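Long-range contacts in putative polyketide synthase (PDB 6HP2), which probably transfers methyl groups to oxygen atoms of polyketide intermediates, as the O-methyltransferase domain of a trans-AT polyketide synthase probably involved in bacillaene synthesis: residues L197-I202 / I284-F289; Q97-F102 / M166-E171. All blocks are in the same frame, centred on the assembly; numbering follows the deposited sequence.

Contact 1 (L197-I202 / I284-F289); sequences LLIDYI and ISYCLF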
loop_
_atom_site.group_PDB
_atom_site.type_symbol
_atom_site.label_atom_id
_atom_site.label_comp_id
_atom_site.label_asym_id
_atom_site.label_seq_id
_atom_site.Cartn_x
_atom_site.Cartn_y
_atom_site.Cartn_z
ATOM N N LEU A 197 -4.868 2.623 6.984
ATOM C CA LEU A 197 -3.737 3.103 6.207
ATOM C C LEU A 197 -3.721 2.399 4.849
ATOM O O LEU A 197 -3.595 1.166 4.757
ATOM C CB LEU A 197 -2.443 2.882 6.972
ATOM C CG LEU A 197 -2.303 3.538 8.307
ATOM C CD1 LEU A 197 -1.066 3.030 9.081
ATOM C CD2 LEU A 197 -2.226 5.038 8.149
ATOM N N LEU A 198 -3.821 3.193 3.804
ATOM C CA LEU A 198 -3.771 2.697 2.451
ATOM C C LEU A 198 -2.670 3.350 1.644
ATOM O O LEU A 198 -2.323 4.515 1.843
ATOM C CB LEU A 198 -5.074 2.971 1.738
ATOM C CG LEU A 198 -6.339 2.563 2.383
ATOM C CD1 LEU A 198 -7.500 3.089 1.473
ATOM C CD2 LEU A 198 -6.459 1.103 2.530
ATOM N N ILE A 199 -2.148 2.571 0.697
ATOM C CA ILE A 199 -1.378 3.073 -0.421
ATOM C C ILE A 199 -2.163 2.622 -1.632
ATOM O O ILE A 199 -2.305 1.417 -1.855
ATOM C CB ILE A 199 0.068 2.560 -0.463
ATOM C CG1 ILE A 199 0.846 3.003 0.791
ATOM C CG2 ILE A 199 0.779 3.065 -1.727
ATOM C CD1 ILE A 199 2.304 2.764 0.736
ATOM N N ASP A 200 -2.616 3.583 -2.458
ATOM C CA ASP A 200 -3.585 3.247 -3.492
ATOM C C ASP A 200 -3.610 4.333 -4.557
ATOM O O ASP A 200 -3.000 5.412 -4.427
ATOM C CB ASP A 200 -4.968 3.039 -2.894
ATOM C CG ASP A 200 -5.658 1.811 -3.423
ATOM O OD1 ASP A 200 -5.576 1.563 -4.628
ATOM O OD2 ASP A 200 -6.336 1.120 -2.604
ATOM N N TYR A 201 -4.298 4.009 -5.635
ATOM C CA TYR A 201 -4.461 4.932 -6.758
ATOM C C TYR A 201 -5.764 5.727 -6.762
ATOM O O TYR A 201 -6.837 5.246 -6.370
ATOM C CB TYR A 201 -4.351 4.159 -8.062
ATOM C CG TYR A 201 -2.983 3.728 -8.426
ATOM C CD1 TYR A 201 -2.030 4.666 -8.826
ATOM C CD2 TYR A 201 -2.607 2.361 -8.436
ATOM C CE1 TYR A 201 -0.782 4.267 -9.214
ATOM C CE2 TYR A 201 -1.331 1.989 -8.848
ATOM C CZ TYR A 201 -0.422 2.934 -9.193
ATOM O OH TYR A 201 0.880 2.589 -9.603
ATOM N N ILE A 202 -5.652 6.960 -7.218
ATOM C CA ILE A 202 -6.799 7.819 -7.515
ATOM C C ILE A 202 -6.786 8.130 -9.020
ATOM O O ILE A 202 -5.743 8.528 -9.575
ATOM C CB ILE A 202 -6.738 9.122 -6.713
ATOM C CG1 ILE A 202 -6.705 8.835 -5.216
ATOM C CG2 ILE A 202 -7.880 10.075 -7.099
ATOM C CD1 ILE A 202 -6.413 10.121 -4.401
ATOM N N ILE A 284 -3.565 8.989 -13.292
ATOM C CA ILE A 284 -3.746 8.465 -11.949
ATOM C C ILE A 284 -2.747 9.101 -11.016
ATOM O O ILE A 284 -1.728 9.651 -11.435
ATOM C CB ILE A 284 -3.606 6.939 -11.884
ATOM C CG1 ILE A 284 -2.213 6.530 -12.375
ATOM C CG2 ILE A 284 -4.703 6.311 -12.737
ATOM C CD1 ILE A 284 -2.020 4.963 -12.497
ATOM N N SER A 285 -3.105 9.074 -9.741
ATOM C CA SER A 285 -2.250 9.517 -8.657
ATOM C C SER A 285 -2.034 8.355 -7.700
ATOM O O SER A 285 -2.997 7.682 -7.288
ATOM C CB SER A 285 -2.857 10.710 -7.893
ATOM O OG SER A 285 -2.962 11.827 -8.730
ATOM N N TYR A 286 -0.782 8.153 -7.269
ATOM C CA TYR A 286 -0.402 7.118 -6.330
ATOM C C TYR A 286 -0.333 7.833 -5.000
ATOM O O TYR A 286 0.515 8.706 -4.823
ATOM C CB TYR A 286 0.985 6.647 -6.696
ATOM C CG TYR A 286 1.559 5.551 -5.852
ATOM C CD1 TYR A 286 2.173 5.806 -4.639
ATOM C CD2 TYR A 286 1.567 4.271 -6.316
ATOM C CE1 TYR A 286 2.741 4.780 -3.910
ATOM C CE2 TYR A 286 2.087 3.247 -5.597
ATOM C CZ TYR A 286 2.727 3.503 -4.430
ATOM O OH TYR A 286 3.236 2.440 -3.725
ATOM N N CYS A 287 -1.198 7.491 -4.054
ATOM C CA CYS A 287 -1.202 8.227 -2.803
ATOM C C CYS A 287 -1.226 7.418 -1.509
ATOM O O CYS A 287 -1.643 6.261 -1.493
ATOM C CB CYS A 287 -2.417 9.151 -2.771
ATOM S SG CYS A 287 -2.607 10.332 -4.123
ATOM N N LEU A 288 -0.772 8.047 -0.422
ATOM C CA LEU A 288 -0.801 7.422 0.887
ATOM C C LEU A 288 -2.043 7.991 1.605
ATOM O O LEU A 288 -2.165 9.205 1.753
ATOM C CB LEU A 288 0.448 7.740 1.709
ATOM C CG LEU A 288 1.802 7.777 1.000
ATOM C CD1 LEU A 288 2.890 8.161 1.992
ATOM C CD2 LEU A 288 2.110 6.433 0.363
ATOM N N PHE A 289 -2.955 7.125 2.037
ATOM C CA PHE A 289 -4.178 7.531 2.727
ATOM C C PHE A 289 -4.095 7.203 4.218
ATOM O O PHE A 289 -3.808 6.056 4.570
ATOM C CB PHE A 289 -5.437 6.801 2.232
ATOM C CG PHE A 289 -5.757 6.969 0.777
ATOM C CD1 PHE A 289 -4.918 6.488 -0.192
ATOM C CD2 PHE A 289 -6.964 7.476 0.407
ATOM C CE1 PHE A 289 -5.274 6.575 -1.530
ATOM C CE2 PHE A 289 -7.315 7.610 -0.942
ATOM C CZ PHE A 289 -6.461 7.162 -1.898
#

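Contact 2 (Q97-F102 / M166-E171); sequences QKVLDF and MIVGIE. With SAH (S-adenosyl-L-homocysteine), chain B.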
loop_
_atom_site.group_PDB
_atom_site.type_symbol
_atom_site.label_atom_id
_atom_site.label_comp_id
_atom_site.label_asym_id
_atom_site.label_seq_id
_atom_site.Cartn_x
_atom_site.Cartn_y
_atom_site.Cartn_z
ATOM N N GLN A 97 -3.384 -2.879 19.760
ATOM C CA GLN A 97 -3.337 -4.276 20.144
ATOM C C GLN A 97 -3.490 -5.245 18.979
ATOM O O GLN A 97 -2.971 -6.373 19.072
ATOM C CB GLN A 97 -4.424 -4.604 21.176
ATOM C CG GLN A 97 -4.420 -3.672 22.370
ATOM C CD GLN A 97 -3.738 -4.298 23.565
ATOM O OE1 GLN A 97 -2.547 -4.628 23.516
ATOM N NE2 GLN A 97 -4.490 -4.489 24.635
ATOM N N LYS A 98 -4.189 -4.849 17.905
ATOM C CA LYS A 98 -4.562 -5.745 16.820
ATOM C C LYS A 98 -4.485 -4.993 15.500
ATOM O O LYS A 98 -5.050 -3.907 15.353
ATOM C CB LYS A 98 -5.966 -6.325 16.980
ATOM C CG LYS A 98 -6.087 -7.359 18.171
ATOM C CD LYS A 98 -7.502 -7.833 18.324
ATOM C CE LYS A 98 -7.562 -8.995 19.326
ATOM N NZ LYS A 98 -8.955 -9.350 19.690
ATOM N N VAL A 99 -3.835 -5.612 14.562
ATOM C CA VAL A 99 -3.567 -5.059 13.244
ATOM C C VAL A 99 -4.044 -6.066 12.211
ATOM O O VAL A 99 -3.787 -7.273 12.329
ATOM C CB VAL A 99 -2.059 -4.756 13.035
ATOM C CG1 VAL A 99 -1.823 -4.326 11.560
ATOM C CG2 VAL A 99 -1.608 -3.636 14.032
ATOM N N LEU A 100 -4.644 -5.549 11.149
ATOM C CA LEU A 100 -4.998 -6.345 9.974
ATOM C C LEU A 100 -4.350 -5.764 8.729
ATOM O O LEU A 100 -4.388 -4.545 8.487
ATOM C CB LEU A 100 -6.540 -6.429 9.783
ATOM C CG LEU A 100 -7.106 -6.910 8.456
ATOM C CD1 LEU A 100 -6.910 -8.420 8.390
ATOM C CD2 LEU A 100 -8.573 -6.543 8.307
ATOM N N ASP A 101 -3.813 -6.655 7.893
ATOM C CA ASP A 101 -3.286 -6.345 6.547
ATOM C C ASP A 101 -4.200 -7.065 5.584
ATOM O O ASP A 101 -4.134 -8.303 5.524
ATOM C CB ASP A 101 -1.835 -6.837 6.421
ATOM C CG ASP A 101 -1.224 -6.566 5.076
ATOM O OD1 ASP A 101 -1.975 -6.473 4.083
ATOM O OD2 ASP A 101 0.029 -6.401 4.992
ATOM N N PHE A 102 -5.067 -6.313 4.835
ATOM C CA PHE A 102 -6.112 -7.005 4.074
ATOM C C PHE A 102 -5.676 -7.426 2.663
ATOM O O PHE A 102 -6.510 -7.907 1.899
ATOM C CB PHE A 102 -7.400 -6.217 4.018
ATOM C CG PHE A 102 -7.323 -4.885 3.364
ATOM C CD1 PHE A 102 -7.490 -4.774 1.993
ATOM C CD2 PHE A 102 -7.285 -3.729 4.144
ATOM C CE1 PHE A 102 -7.530 -3.529 1.348
ATOM C CE2 PHE A 102 -7.349 -2.465 3.539
ATOM C CZ PHE A 102 -7.457 -2.356 2.101
ATOM N N MET A 166 -5.777 -1.006 13.791
ATOM C CA MET A 166 -5.175 -0.506 12.568
ATOM C C MET A 166 -5.439 -1.493 11.457
ATOM O O MET A 166 -5.268 -2.707 11.659
ATOM C CB MET A 166 -3.676 -0.322 12.796
ATOM C CG MET A 166 -2.938 0.259 11.595
ATOM S SD MET A 166 -1.144 0.300 11.937
ATOM C CE MET A 166 -1.104 1.472 13.253
ATOM N N ILE A 167 -5.877 -0.979 10.292
ATOM C CA ILE A 167 -6.134 -1.805 9.133
ATOM C C ILE A 167 -5.304 -1.234 7.979
ATOM O O ILE A 167 -5.339 -0.020 7.713
ATOM C CB ILE A 167 -7.635 -1.844 8.787
ATOM C CG1 ILE A 167 -8.402 -2.475 9.901
ATOM C CG2 ILE A 167 -7.860 -2.583 7.447
ATOM C CD1 ILE A 167 -9.919 -2.658 9.724
ATOM N N VAL A 168 -4.550 -2.106 7.304
ATOM C CA VAL A 168 -3.507 -1.689 6.395
ATOM C C VAL A 168 -3.806 -2.302 5.038
ATOM O O VAL A 168 -4.028 -3.525 4.942
ATOM C CB VAL A 168 -2.123 -2.113 6.919
ATOM C CG1 VAL A 168 -1.057 -1.769 5.874
ATOM C CG2 VAL A 168 -1.834 -1.448 8.197
ATOM N N GLY A 169 -3.839 -1.454 3.994
ATOM C CA GLY A 169 -3.918 -1.966 2.620
ATOM C C GLY A 169 -2.936 -1.283 1.702
ATOM O O GLY A 169 -3.221 -0.189 1.168
ATOM N N ILE A 170 -1.762 -1.873 1.514
ATOM C CA ILE A 170 -0.752 -1.250 0.667
ATOM C C ILE A 170 -0.860 -1.798 -0.761
ATOM O O ILE A 170 -0.614 -2.986 -0.975
ATOM C CB ILE A 170 0.658 -1.523 1.217
ATOM C CG1 ILE A 170 0.812 -0.877 2.597
ATOM C CG2 ILE A 170 1.715 -0.995 0.262
ATOM C CD1 ILE A 170 2.072 -1.282 3.329
ATOM N N GLU A 171 -1.241 -0.947 -1.727
ATOM C CA GLU A 171 -1.407 -1.331 -3.138
ATOM C C GLU A 171 -2.345 -2.525 -3.297
ATOM O O GLU A 171 -2.061 -3.437 -4.069
ATOM C CB GLU A 171 -0.064 -1.618 -3.828
ATOM C CG GLU A 171 0.832 -0.405 -4.002
ATOM C CD GLU A 171 1.949 -0.659 -4.996
ATOM O OE1 GLU A 171 1.857 -1.649 -5.750
ATOM O OE2 GLU A 171 2.914 0.131 -5.028
HETATM N N SAH B . 0.715 -5.293 0.659
HETATM C CA SAH B . 1.739 -6.198 0.146
HETATM C CB SAH B . 1.323 -6.850 -1.166
HETATM C CG SAH B . 0.766 -5.913 -2.223
HETATM S SD SAH B . 0.510 -6.786 -3.796
HETATM C C SAH B . 3.015 -5.409 -0.009
HETATM O O SAH B . 4.044 -5.959 -0.402
HETATM O OXT SAH B . 3.021 -4.216 0.277
HETATM C "C5'" SAH B . -1.290 -6.932 -3.699
HETATM C "C4'" SAH B . -1.735 -7.917 -2.620
HETATM O "O4'" SAH B . -3.175 -7.855 -2.514
HETATM C "C3'" SAH B . -1.448 -9.398 -3.035
HETATM O "O3'" SAH B . -0.962 -10.024 -1.838
HETATM C "C2'" SAH B . -2.792 -9.990 -3.453
HETATM O "O2'" SAH B . -2.935 -11.361 -3.229
HETATM C "C1'" SAH B . -3.739 -9.158 -2.560
HETATM N N9 SAH B . -5.135 -9.095 -2.985
HETATM C C8 SAH B . -5.641 -8.656 -4.176
HETATM N N7 SAH B . -6.964 -8.837 -4.122
HETATM C C5 SAH B . -7.300 -9.323 -2.904
HETATM C C6 SAH B . -8.500 -9.693 -2.309
HETATM N N6 SAH B . -9.694 -9.560 -2.886
HETATM N N1 SAH B . -8.487 -10.146 -1.022
HETATM C C2 SAH B . -7.296 -10.339 -0.346
HETATM N N3 SAH B . -6.116 -10.001 -0.957
HETATM C C4 SAH B . -6.122 -9.549 -2.217
HETATM O O HOH W 1 -1.322 -4.364 2.669
#

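Contact 1 (L197-I202 / I284-F289)
Tyr-201 and Tyr-286 meet in an offset edge-to-face pair. The edge of Tyr-286 is directed at the face of Tyr-201, with ring planes at 81° and centroids 5.5 Å apart. The nearest ring atoms are Tyr-286 CD2 and Tyr-201 CE1, at 3.7 Å. At the edge of Tyr-201, near its plane, lies the backbone O of Ser-285. CD1 of Ile-284 reaches the same ring obliquely, 3.6 Å from Tyr-201 CE1. On the opposite side of the sheet, the Phe-289 ring has the backbone O atoms of Leu-198 and Asp-200 near its edge. Its CZ meets CG1 of Ile-202 at 3.7 Å, and its CE1 meets CB of Asp-200.

Tyr-286 has CG anti to the backbone N (chi1 -179°). Its ring therefore leans between Tyr-201 and Ile-199, and its OH is only 3.2 Å from Ile-199 CG2. Next to it, CG1 and CD1 of Ile-199 lie alongside CD2 of Leu-288.

The backbones pair antiparallel through six hydrogen bonds. Two link each of Leu-198 with Phe-289, Asp-200 with Cys-287, and Ile-202 with Ser-285. The straightest runs from Cys-287 N to Asp-200 O, 2.8 Å long. Strand 284-293 is the reversed strand of the class I methyltransferase sheet.

Trp-224 of helix 221-230 packs on Phe-289, while helix 70-88 lies against Ile-199 and Leu-288. The phenol of Tyr-201 is hydrogen-bonded to Gln-275 and that of Tyr-286 to Glu-171, a ligand-pocket residue. The tyrosines thus contribute mainly ring packing to the strand pair, while the hydrogen bonds of their buried hydroxyls are made to residues beyond it.

Contact 2 (Q97-F102 / M166-E171)
Leu-100 and its neighbours pair with Met-166 to Val-168 by parallel backbone hydrogen bonds. Leu-100 N bonds Met-166 O, Val-168 N bonds Leu-100 O, and Phe-102 N bonds Val-168 O. The shortest is Val-168 N to Leu-100 O, at 2.7 Å. At the start, Met-166 N to Lys-98 O is long and weak.

Apolar contacts follow on both faces. On one, Val-99 CG2 lies beside Met-166 CB. On the other, CD2 of Leu-100 lies alongside CG2 of Ile-167. CG2 of Ile-167 also touches the edge of the Phe-102 ring, 3.5 Å from CD2 of Phe-102. The Phe-102 ring is folded back by chi1 of 61°, with CG between the backbone N and the carbonyl carbon. It turns a face to Gly-169, whose CA makes a CH-pi contact 3.9 Å from the ring centroid.

These are adjacent central strands of the Rossmann-like methyltransferase fold. Their C-terminal ends open onto the cofactor site, where strand 98-101 runs into the glycine-rich loop holding Gly-103 and Gly-105.

Polar contacts gather at this end. A water 2.6 Å from Asp-101 OD1 accepts the N-H of Ile-170, and Asp-101 OD1 also takes the N-H of Gly-103. The amino group of S-adenosyl-L-homocysteine donates to Ile-170 O at 3.1 Å.

From the N terminus, helix 70-88 precedes strand 98-101. The chain then runs through strands 121-126 and 148-152 before contact 2 closes this loop of 63 residues. Past helix 179-188 it enters strand 194-203. An excursion of 81 residues follows, including helix 221-230, strand 233-240 and helix 263-281, and contact 1 closes it. The two loops are in series; they neither nest nor cross. They join because strands 164-170 and 194-203 are neighbours in the sheet: Ile-199 O and Glu-171 N are 2.6 Å apart, a probable hydrogen bond, and Leu-198 CD2 packs on Phe-102 CZ. Together they tie the cofactor-binding strands to the reversed strand 284-293.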